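Local structure of 4-alpha-glucanotransferase (Aquifex aeolicus, 1TZ7) at residues I377-A380 with F381-K384; E387-P390 with H391-E394; S420-R423 with L424-L428. The protein is an amylomaltase, also called disproportionating enzyme, a member of the 4-alpha-glucanotransferase family built around an eight-stranded parallel beta/alpha barrel. All coordinates share one frame; numbering follows the deposited sequence.

Overall arrangement
Leaving barrel strand 373-376, the chain first forms contact 1, a tight turn at 377-384, and then contact 2, a second turn at 387-394, before it enters strand 397-400. Contact 3 comes later, within helix 418-428, part of the helical connection between strands 397-400 and 452-456. Each contact is local and closes before the next opens, and none nests within or crosses another. In space they cluster: the centre of contact 1 lies about 10 Å from that of contact 2 and about 9 Å from that of contact 3. F381 packs on L424 and L389 on A380, while H391 is hydrogen-bonded to Y427, tying both turns to the helix.

Contact 1: I377-A380 with F381-K384; sequences IEFA and FYDK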
ATOM      1  N   ILE A 377      11.623  -9.958 -11.756  1.00 24.93           N
ATOM      2  CA  ILE A 377      12.201 -10.988 -12.623  1.00 25.65           C
ATOM      3  C   ILE A 377      11.177 -11.530 -13.624  1.00 23.06           C
ATOM      4  O   ILE A 377      11.545 -12.091 -14.656  1.00 23.66           O
ATOM      5  CB  ILE A 377      12.803 -12.136 -11.786  1.00 26.77           C
ATOM      6  CG1 ILE A 377      13.764 -12.962 -12.642  1.00 28.62           C
ATOM      7  CG2 ILE A 377      11.702 -13.019 -11.207  1.00 28.01           C
ATOM      8  CD1 ILE A 377      14.769 -13.722 -11.854  1.00 34.21           C
ATOM      9  N   GLU A 378       9.895 -11.348 -13.319  1.00 24.73           N
ATOM     10  CA  GLU A 378       8.819 -11.713 -14.251  1.00 28.94           C
ATOM     11  C   GLU A 378       8.892 -10.911 -15.573  1.00 25.16           C
ATOM     12  O   GLU A 378       8.395 -11.359 -16.604  1.00 30.02           O
ATOM     13  CB  GLU A 378       7.455 -11.498 -13.589  1.00 33.12           C
ATOM     14  CG  GLU A 378       6.318 -12.202 -14.290  1.00 44.17           C
ATOM     15  CD  GLU A 378       5.029 -12.147 -13.509  1.00 34.15           C
ATOM     16  OE1 GLU A 378       4.068 -11.519 -13.996  1.00 38.09           O
ATOM     17  OE2 GLU A 378       4.974 -12.736 -12.407  1.00 27.20           O
ATOM     18  N   PHE A 379       9.510  -9.729 -15.520  1.00 26.40           N
ATOM     19  CA  PHE A 379       9.671  -8.868 -16.710  1.00 26.73           C
ATOM     20  C   PHE A 379      10.989  -9.146 -17.466  1.00 30.10           C
ATOM     21  O   PHE A 379      11.320  -8.438 -18.410  1.00 31.02           O
ATOM     22  CB  PHE A 379       9.651  -7.382 -16.303  1.00 31.22           C
ATOM     23  CG  PHE A 379       8.315  -6.899 -15.762  1.00 32.95           C
ATOM     24  CD1 PHE A 379       8.250  -5.738 -14.998  1.00 35.72           C
ATOM     25  CD2 PHE A 379       7.134  -7.593 -16.023  1.00 35.26           C
ATOM     26  CE1 PHE A 379       7.037  -5.279 -14.500  1.00 45.91           C
ATOM     27  CE2 PHE A 379       5.920  -7.134 -15.525  1.00 37.69           C
ATOM     28  CZ  PHE A 379       5.876  -5.974 -14.764  1.00 43.91           C
ATOM     29  N   ALA A 380      11.730 -10.171 -17.048  1.00 29.26           N
ATOM     30  CA  ALA A 380      13.144 -10.305 -17.447  1.00 28.72           C
ATOM     31  C   ALA A 380      13.338 -11.028 -18.788  1.00 24.83           C
ATOM     32  O   ALA A 380      14.416 -10.959 -19.384  1.00 24.43           O
ATOM     33  CB  ALA A 380      13.936 -11.009 -16.355  1.00 29.91           C
ATOM     34  N   PHE A 381      12.304 -11.714 -19.260  1.00 30.79           N
ATOM     35  CA  PHE A 381      12.474 -12.688 -20.346  1.00 29.21           C
ATOM     36  C   PHE A 381      11.647 -12.348 -21.598  1.00 29.22           C
ATOM     37  O   PHE A 381      11.396 -13.215 -22.442  1.00 27.74           O
ATOM     38  CB  PHE A 381      12.147 -14.087 -19.837  1.00 27.96           C
ATOM     39  CG  PHE A 381      12.913 -14.460 -18.617  1.00 22.04           C
ATOM     40  CD1 PHE A 381      12.324 -14.400 -17.360  1.00 30.87           C
ATOM     41  CD2 PHE A 381      14.243 -14.838 -18.711  1.00 32.07           C
ATOM     42  CE1 PHE A 381      13.043 -14.729 -16.226  1.00 37.46           C
ATOM     43  CE2 PHE A 381      14.965 -15.170 -17.580  1.00 26.91           C
ATOM     44  CZ  PHE A 381      14.366 -15.113 -16.338  1.00 22.67           C
ATOM     45  N   TYR A 382      11.243 -11.082 -21.717  1.00 25.44           N
ATOM     46  CA  TYR A 382      10.631 -10.577 -22.955  1.00 33.05           C
ATOM     47  C   TYR A 382      11.694 -10.000 -23.893  1.00 37.25           C
ATOM     48  O   TYR A 382      11.437  -9.788 -25.072  1.00 37.03           O
ATOM     49  CB  TYR A 382       9.587  -9.503 -22.639  1.00 36.46           C
ATOM     50  CG  TYR A 382       8.482  -9.973 -21.725  1.00 28.23           C
ATOM     51  CD1 TYR A 382       8.119  -9.235 -20.609  1.00 31.97           C
ATOM     52  CD2 TYR A 382       7.796 -11.155 -21.981  1.00 48.59           C
ATOM     53  CE1 TYR A 382       7.108  -9.658 -19.769  1.00 33.66           C
ATOM     54  CE2 TYR A 382       6.780 -11.589 -21.144  1.00 34.66           C
ATOM     55  CZ  TYR A 382       6.443 -10.838 -20.041  1.00 34.98           C
ATOM     56  OH  TYR A 382       5.443 -11.256 -19.208  1.00 25.20           O
ATOM     57  N   ASP A 383      12.886  -9.751 -23.354  1.00 35.95           N
ATOM     58  CA  ASP A 383      13.991  -9.179 -24.129  1.00 39.55           C
ATOM     59  C   ASP A 383      15.338  -9.678 -23.583  1.00 39.12           C
ATOM     60  O   ASP A 383      15.498  -9.862 -22.372  1.00 44.73           O
ATOM     61  CB  ASP A 383      13.935  -7.648 -24.073  1.00 45.35           C
ATOM     62  CG  ASP A 383      14.908  -6.994 -25.033  1.00 58.43           C
ATOM     63  OD1 ASP A 383      16.063  -6.747 -24.631  1.00 55.04           O
ATOM     64  OD2 ASP A 383      14.607  -6.692 -26.208  1.00 71.71           O
ATOM     65  N   LYS A 384      16.304  -9.892 -24.479  1.00 36.45           N
ATOM     66  CA  LYS A 384      17.549 -10.588 -24.114  1.00 42.79           C
ATOM     67  C   LYS A 384      18.465  -9.738 -23.212  1.00 44.14           C
ATOM     68  O   LYS A 384      19.314 -10.282 -22.495  1.00 39.49           O
ATOM     69  CB  LYS A 384      18.316 -11.020 -25.368  1.00 50.22           C
ATOM     70  CG  LYS A 384      19.406 -12.075 -25.093  1.00 51.13           C
ATOM     71  CD  LYS A 384      19.832 -12.803 -26.366  1.00 69.98           C
ATOM     72  CE  LYS A 384      21.144 -12.250 -26.916  1.00 72.69           C
ATOM     73  NZ  LYS A 384      21.576 -12.960 -28.155  1.00 70.15           N
TER
HETATM   74  O   HOH W   1       9.458 -11.977 -18.907  1.00 44.76           O
HETATM   75  O   HOH W   2      15.798 -12.320 -21.500  1.00 58.89           O
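Between A380 and F381 the backbone completes a tight turn that opens with 3-10 geometry from I377, where A380 N donates to I377 O at 3.1 Å. The turn folds the F381 ring back over its predecessor. A380 CB sits over one face of that ring, shifted toward the rim, in a CH-pi contact 4.0 Å from the ring centroid and 16° off the normal. F381 CG lies beside its own backbone N and anti to the carbonyl carbon (chi1 -54°), a torsion that carries the ring back along the turn until its CE1 comes within 4.1 Å of I377 CG1. This is the start of the loop that leaves barrel strand 373-376, and the surrounding helices complete the apolar setting: L424 and Y427 of helix 418-428 touch F381, and L441, L444 and V445 of helix 437-447 touch I377. Further along, Y382 reaches back past the turn to bring its CE1 to 4.3 Å from F379 CD2, while its hydroxyl is hydrogen-bonded to W412. One water bridges the main chain, donating to E378 O at 2.6 Å and accepting from F381 N at 2.9 Å; it rests over the centre of one face of the Y382 ring, 3.2 Å above the plane. A second water donates to both A380 O and D383 O, joining two carbonyls that could not bond to each other.

Contact 2: E387-P390 with H391-E394; sequences EHLP and HNVE
L389 and P390 offer their carbonyl oxygens to the amides of N392 and V393, so two successive bonds span three residues each, as in a 3-10 turn. N392 N reaches L389 O at 2.8 Å with an N-H...O angle of 156°, and V393 N reaches P390 O at 3.2 Å with an angle of 162°. Both N-H groups point fairly straight at their acceptors, yet each donor stands well above the carbonyl plane, the steeper being V393 at 63° out of it. P390, which lacks an N-H, occupies the first turn of the 3-10 segment, where no amide hydrogen would find an acceptor within the turn. The side-chain ND2 of N392 is hydrogen-bonded to S386 O.

Water adds a further polar link, donating to P390 O at 2.7 Å and to V393 O at 2.9 Å.

Side-chain carbons pack against carbonyl oxygens of the turn. V393 has CG1 anti to its backbone N, which places CG2 beside that N and directs it back to the turn, 3.4 Å from L389 O. N392 CB lies 3.5 Å from L389 O as well, and E387 O approaches both of these carbons. Carbon meets carbon on another flank, where L389 CD1 approaches H391 CE1 obliquely at 4.4 Å.

Where V393 also packs on Y399 and R375, the loop lies against strands 397-400 and 373-376. The chemistry implies that the two carbonyls are satisfied differently: L389 O accepts N392 N with V393 CG2 and N392 CB close by, and P390 O accepts V393 N and a water, so two donors satisfy it.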
ATOM      1  N   GLU A 387      16.677  -5.066 -18.282  1.00 24.55           N
ATOM      2  CA  GLU A 387      17.291  -4.563 -17.063  1.00 31.15           C
ATOM      3  C   GLU A 387      16.793  -5.337 -15.823  1.00 30.73           C
ATOM      4  O   GLU A 387      17.298  -5.142 -14.721  1.00 29.65           O
ATOM      5  CB  GLU A 387      17.016  -3.051 -16.905  1.00 32.63           C
ATOM      6  CG  GLU A 387      15.576  -2.699 -16.559  1.00 35.45           C
ATOM      7  CD  GLU A 387      15.285  -1.204 -16.691  1.00 60.40           C
ATOM      8  OE1 GLU A 387      15.211  -0.710 -17.832  1.00 63.22           O
ATOM      9  OE2 GLU A 387      15.128  -0.532 -15.656  1.00 58.28           O
ATOM     10  N   HIS A 388      15.807  -6.212 -16.022  1.00 25.16           N
ATOM     11  CA  HIS A 388      15.263  -7.007 -14.934  1.00 23.90           C
ATOM     12  C   HIS A 388      15.907  -8.403 -14.857  1.00 19.81           C
ATOM     13  O   HIS A 388      15.574  -9.196 -13.978  1.00 22.11           O
ATOM     14  CB  HIS A 388      13.751  -7.145 -15.086  1.00 31.37           C
ATOM     15  CG  HIS A 388      13.022  -5.840 -15.094  1.00 32.94           C
ATOM     16  ND1 HIS A 388      12.171  -5.456 -14.080  1.00 35.45           N
ATOM     17  CD2 HIS A 388      13.010  -4.829 -15.996  1.00 39.74           C
ATOM     18  CE1 HIS A 388      11.667  -4.266 -14.358  1.00 38.27           C
ATOM     19  NE2 HIS A 388      12.161  -3.864 -15.515  1.00 32.09           N
ATOM     20  N   LEU A 389      16.821  -8.697 -15.773  1.00 23.36           N
ATOM     21  CA  LEU A 389      17.661  -9.889 -15.643  1.00 22.62           C
ATOM     22  C   LEU A 389      18.627  -9.719 -14.446  1.00 26.46           C
ATOM     23  O   LEU A 389      19.160  -8.634 -14.221  1.00 23.90           O
ATOM     24  CB  LEU A 389      18.454 -10.140 -16.933  1.00 19.52           C
ATOM     25  CG  LEU A 389      17.630 -10.688 -18.112  1.00 26.11           C
ATOM     26  CD1 LEU A 389      18.363 -10.489 -19.428  1.00 31.66           C
ATOM     27  CD2 LEU A 389      17.299 -12.155 -17.900  1.00 27.14           C
ATOM     28  N   PRO A 390      18.825 -10.789 -13.680  1.00 24.28           N
ATOM     29  CA  PRO A 390      19.665 -10.742 -12.475  1.00 25.22           C
ATOM     30  C   PRO A 390      20.999 -10.025 -12.680  1.00 22.85           C
ATOM     31  O   PRO A 390      21.384  -9.202 -11.849  1.00 26.49           O
ATOM     32  CB  PRO A 390      19.895 -12.211 -12.159  1.00 23.71           C
ATOM     33  CG  PRO A 390      18.690 -12.900 -12.688  1.00 33.82           C
ATOM     34  CD  PRO A 390      18.245 -12.123 -13.895  1.00 28.51           C
ATOM     35  N   HIS A 391      21.689 -10.321 -13.776  1.00 20.36           N
ATOM     36  CA  HIS A 391      23.022  -9.766 -13.997  1.00 18.61           C
ATOM     37  C   HIS A 391      23.022  -8.276 -14.352  1.00 26.34           C
ATOM     38  O   HIS A 391      24.084  -7.654 -14.422  1.00 22.62           O
ATOM     39  CB  HIS A 391      23.789 -10.587 -15.042  1.00 20.39           C
ATOM     40  CG  HIS A 391      23.424 -10.297 -16.470  1.00 22.03           C
ATOM     41  ND1 HIS A 391      22.838 -11.237 -17.286  1.00 24.74           N
ATOM     42  CD2 HIS A 391      23.625  -9.203 -17.243  1.00 26.01           C
ATOM     43  CE1 HIS A 391      22.669 -10.726 -18.493  1.00 26.12           C
ATOM     44  NE2 HIS A 391      23.137  -9.494 -18.491  1.00 19.46           N
ATOM     45  N   ASN A 392      21.832  -7.711 -14.554  1.00 22.06           N
ATOM     46  CA  ASN A 392      21.686  -6.285 -14.852  1.00 24.66           C
ATOM     47  C   ASN A 392      21.156  -5.476 -13.655  1.00 26.02           C
ATOM     48  O   ASN A 392      21.045  -4.259 -13.730  1.00 23.38           O
ATOM     49  CB  ASN A 392      20.753  -6.094 -16.070  1.00 26.43           C
ATOM     50  CG  ASN A 392      21.469  -6.307 -17.390  1.00 23.54           C
ATOM     51  OD1 ASN A 392      22.643  -5.995 -17.521  1.00 25.89           O
ATOM     52  ND2 ASN A 392      20.752  -6.848 -18.385  1.00 22.14           N
ATOM     53  N   VAL A 393      20.833  -6.164 -12.554  1.00 22.58           N
ATOM     54  CA  VAL A 393      20.288  -5.497 -11.374  1.00 25.35           C
ATOM     55  C   VAL A 393      21.421  -5.032 -10.447  1.00 28.80           C
ATOM     56  O   VAL A 393      22.137  -5.852  -9.853  1.00 31.79           O
ATOM     57  CB  VAL A 393      19.318  -6.427 -10.585  1.00 27.14           C
ATOM     58  CG1 VAL A 393      18.778  -5.714  -9.352  1.00 34.01           C
ATOM     59  CG2 VAL A 393      18.171  -6.883 -11.472  1.00 29.13           C
ATOM     60  N   GLU A 394      21.571  -3.714 -10.334  1.00 29.20           N
ATOM     61  CA  GLU A 394      22.605  -3.108  -9.496  1.00 30.39           C
ATOM     62  C   GLU A 394      22.230  -3.228  -8.025  1.00 26.34           C
ATOM     63  O   GLU A 394      21.103  -3.591  -7.690  1.00 30.10           O
ATOM     64  CB  GLU A 394      22.782  -1.616  -9.857  1.00 34.75           C
ATOM     65  CG  GLU A 394      23.025  -1.350 -11.339  1.00 49.45           C
ATOM     66  CD  GLU A 394      21.763  -0.932 -12.083  1.00 43.60           C
ATOM     67  OE1 GLU A 394      20.688  -1.484 -11.788  1.00 42.73           O
ATOM     68  OE2 GLU A 394      21.854  -0.052 -12.969  1.00 63.18           O
TER
HETATM   69  O   HOH W   3      22.910  -8.603  -9.675  1.00 41.26           O

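Contact 3: S420-R423 with L424-L428; sequences SRKR and LFEYL
The side chains of K422 and E426 meet one turn apart, crossing at a slant, and E426 can be followed outward from the helix atom by atom. E426 CB packs on the preceding turn, 3.3 Å from K422 O. The first torsion sets CG beside the backbone N and anti to the carbonyl carbon (chi1 -80°), which keeps E426 CG against the same oxygen, K422 O, again at 3.3 Å. CD comes beside K422 CG, and OE2 stays near K422 O. E426 OE1 meets the aliphatic part of the lysine, 3.5 Å from K422 CE. K422 NZ is 4.5 Å from E426 OE1, beyond salt-bridge distance, so any attraction between the opposite charges is probably modest on this exposed face.

This is regular alpha-helix, in the helical connection between barrel strands 397-400 and 452-456. L424, F425, E426 and Y427 each donate their amide to the carbonyl four residues earlier; the bond from F425 N to R421 O, 2.9 Å at an N-H...O angle of 169°, is the straightest of the four.

R421 O has a second neighbour in the ring of F425, standing 3.2 Å above one face and displaced toward the rim. F425 CE1 also lies 4.2 Å from R421 CB. Beyond CB the arginine extends out to F413, whose carbonyl oxygen accepts a hydrogen bond from NH2 and whose ring makes a cation-pi contact with it. F425 and L424 touch F413 too, while the end of the L424 side chain leads away from 420-423, and L424 touches L441 of helix 437-447.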
ATOM      1  N   SER A 420       9.465 -16.330 -25.069  1.00 25.10           N
ATOM      2  CA  SER A 420       9.903 -15.884 -23.758  1.00 28.53           C
ATOM      3  C   SER A 420      10.301 -17.075 -22.877  1.00 27.74           C
ATOM      4  O   SER A 420      11.202 -16.971 -22.055  1.00 28.57           O
ATOM      5  CB  SER A 420       8.804 -15.068 -23.089  1.00 25.61           C
ATOM      6  OG  SER A 420       8.564 -13.870 -23.808  1.00 27.82           O
ATOM      7  N   ARG A 421       9.619 -18.204 -23.068  1.00 24.24           N
ATOM      8  CA  ARG A 421       9.996 -19.458 -22.417  1.00 25.27           C
ATOM      9  C   ARG A 421      11.407 -19.877 -22.838  1.00 27.33           C
ATOM     10  O   ARG A 421      12.199 -20.322 -22.017  1.00 25.30           O
ATOM     11  CB  ARG A 421       9.007 -20.571 -22.782  1.00 27.88           C
ATOM     12  CG  ARG A 421       7.795 -20.665 -21.880  1.00 30.84           C
ATOM     13  CD  ARG A 421       6.866 -21.841 -22.224  1.00 35.32           C
ATOM     14  NE  ARG A 421       5.662 -21.864 -21.385  1.00 28.95           N
ATOM     15  CZ  ARG A 421       5.102 -22.974 -20.894  1.00 50.51           C
ATOM     16  NH1 ARG A 421       5.629 -24.173 -21.153  1.00 41.18           N
ATOM     17  NH2 ARG A 421       4.010 -22.887 -20.142  1.00 46.60           N
ATOM     18  N   LYS A 422      11.706 -19.731 -24.127  1.00 21.87           N
ATOM     19  CA  LYS A 422      13.013 -20.106 -24.664  1.00 27.33           C
ATOM     20  C   LYS A 422      14.115 -19.289 -24.004  1.00 29.07           C
ATOM     21  O   LYS A 422      15.149 -19.824 -23.619  1.00 24.15           O
ATOM     22  CB  LYS A 422      13.048 -19.891 -26.173  1.00 26.60           C
ATOM     23  CG  LYS A 422      14.284 -20.461 -26.851  1.00 39.39           C
ATOM     24  CD  LYS A 422      14.099 -20.556 -28.372  1.00 58.43           C
ATOM     25  CE  LYS A 422      15.438 -20.473 -29.104  1.00 58.61           C
ATOM     26  NZ  LYS A 422      15.385 -21.114 -30.445  1.00 67.52           N
ATOM     27  N   ARG A 423      13.877 -17.989 -23.877  1.00 21.60           N
ATOM     28  CA  ARG A 423      14.825 -17.085 -23.249  1.00 27.92           C
ATOM     29  C   ARG A 423      15.064 -17.464 -21.780  1.00 28.50           C
ATOM     30  O   ARG A 423      16.188 -17.384 -21.283  1.00 24.51           O
ATOM     31  CB  ARG A 423      14.296 -15.659 -23.326  1.00 24.66           C
ATOM     32  CG  ARG A 423      14.548 -14.937 -24.667  1.00 30.61           C
ATOM     33  CD  ARG A 423      14.440 -13.516 -24.515  1.00 29.65           C
ATOM     34  NE  ARG A 423      13.575 -12.677 -25.339  1.00 36.63           N
ATOM     35  CZ  ARG A 423      12.552 -12.962 -26.160  1.00 38.70           C
ATOM     36  NH1 ARG A 423      11.950 -14.119 -26.290  1.00 36.37           N
ATOM     37  NH2 ARG A 423      12.071 -11.928 -26.793  1.00 38.75           N
ATOM     38  N   LEU A 424      13.997 -17.868 -21.097  1.00 25.65           N
ATOM     39  CA  LEU A 424      14.075 -18.255 -19.690  1.00 25.78           C
ATOM     40  C   LEU A 424      14.913 -19.524 -19.537  1.00 21.52           C
ATOM     41  O   LEU A 424      15.826 -19.583 -18.705  1.00 21.63           O
ATOM     42  CB  LEU A 424      12.663 -18.477 -19.126  1.00 27.52           C
ATOM     43  CG  LEU A 424      12.543 -19.026 -17.703  1.00 31.17           C
ATOM     44  CD1 LEU A 424      13.279 -18.153 -16.731  1.00 50.96           C
ATOM     45  CD2 LEU A 424      11.079 -19.139 -17.307  1.00 51.58           C
ATOM     46  N   PHE A 425      14.601 -20.532 -20.351  1.00 20.87           N
ATOM     47  CA  PHE A 425      15.309 -21.808 -20.317  1.00 24.10           C
ATOM     48  C   PHE A 425      16.791 -21.625 -20.640  1.00 29.47           C
ATOM     49  O   PHE A 425      17.646 -22.260 -20.034  1.00 20.58           O
ATOM     50  CB  PHE A 425      14.696 -22.798 -21.324  1.00 19.62           C
ATOM     51  CG  PHE A 425      13.270 -23.214 -21.000  1.00 26.90           C
ATOM     52  CD1 PHE A 425      12.416 -23.644 -22.018  1.00 31.30           C
ATOM     53  CD2 PHE A 425      12.786 -23.184 -19.692  1.00 20.66           C
ATOM     54  CE1 PHE A 425      11.110 -24.031 -21.737  1.00 33.98           C
ATOM     55  CE2 PHE A 425      11.474 -23.574 -19.411  1.00 34.77           C
ATOM     56  CZ  PHE A 425      10.641 -23.997 -20.436  1.00 26.47           C
ATOM     57  N   GLU A 426      17.083 -20.759 -21.608  1.00 23.24           N
ATOM     58  CA  GLU A 426      18.462 -20.523 -22.034  1.00 25.64           C
ATOM     59  C   GLU A 426      19.249 -19.774 -20.949  1.00 18.68           C
ATOM     60  O   GLU A 426      20.457 -19.958 -20.811  1.00 24.09           O
ATOM     61  CB  GLU A 426      18.486 -19.736 -23.348  1.00 23.18           C
ATOM     62  CG  GLU A 426      18.237 -20.597 -24.576  1.00 28.88           C
ATOM     63  CD  GLU A 426      18.134 -19.788 -25.856  1.00 45.32           C
ATOM     64  OE1 GLU A 426      18.178 -20.395 -26.949  1.00 44.88           O
ATOM     65  OE2 GLU A 426      18.007 -18.552 -25.774  1.00 52.36           O
ATOM     66  N   TYR A 427      18.558 -18.939 -20.183  1.00 16.64           N
ATOM     67  CA  TYR A 427      19.197 -18.217 -19.088  1.00 20.96           C
ATOM     68  C   TYR A 427      19.590 -19.182 -17.965  1.00 28.05           C
ATOM     69  O   TYR A 427      20.652 -19.038 -17.355  1.00 21.87           O
ATOM     70  CB  TYR A 427      18.279 -17.124 -18.545  1.00 22.27           C
ATOM     71  CG  TYR A 427      19.025 -16.042 -17.784  1.00 18.50           C
ATOM     72  CD1 TYR A 427      19.012 -16.006 -16.397  1.00 19.99           C
ATOM     73  CD2 TYR A 427      19.751 -15.064 -18.459  1.00 19.32           C
ATOM     74  CE1 TYR A 427      19.699 -15.018 -15.691  1.00 22.87           C
ATOM     75  CE2 TYR A 427      20.440 -14.074 -17.770  1.00 22.99           C
ATOM     76  CZ  TYR A 427      20.410 -14.059 -16.380  1.00 21.78           C
ATOM     77  OH  TYR A 427      21.087 -13.082 -15.687  1.00 20.89           O
ATOM     78  N   LEU A 428      18.727 -20.172 -17.708  1.00 26.34           N
ATOM     79  CA  LEU A 428      18.982 -21.188 -16.675  1.00 26.38           C
ATOM     80  C   LEU A 428      19.923 -22.260 -17.181  1.00 21.39           C
ATOM     81  O   LEU A 428      20.560 -22.953 -16.397  1.00 33.87           O
ATOM     82  CB  LEU A 428      17.658 -21.827 -16.219  1.00 29.73           C
ATOM     83  CG  LEU A 428      16.784 -20.846 -15.437  1.00 34.86           C
ATOM     84  CD1 LEU A 428      15.340 -21.247 -15.298  1.00 39.72           C
ATOM     85  CD2 LEU A 428      17.400 -20.353 -14.149  1.00 31.29           C
TER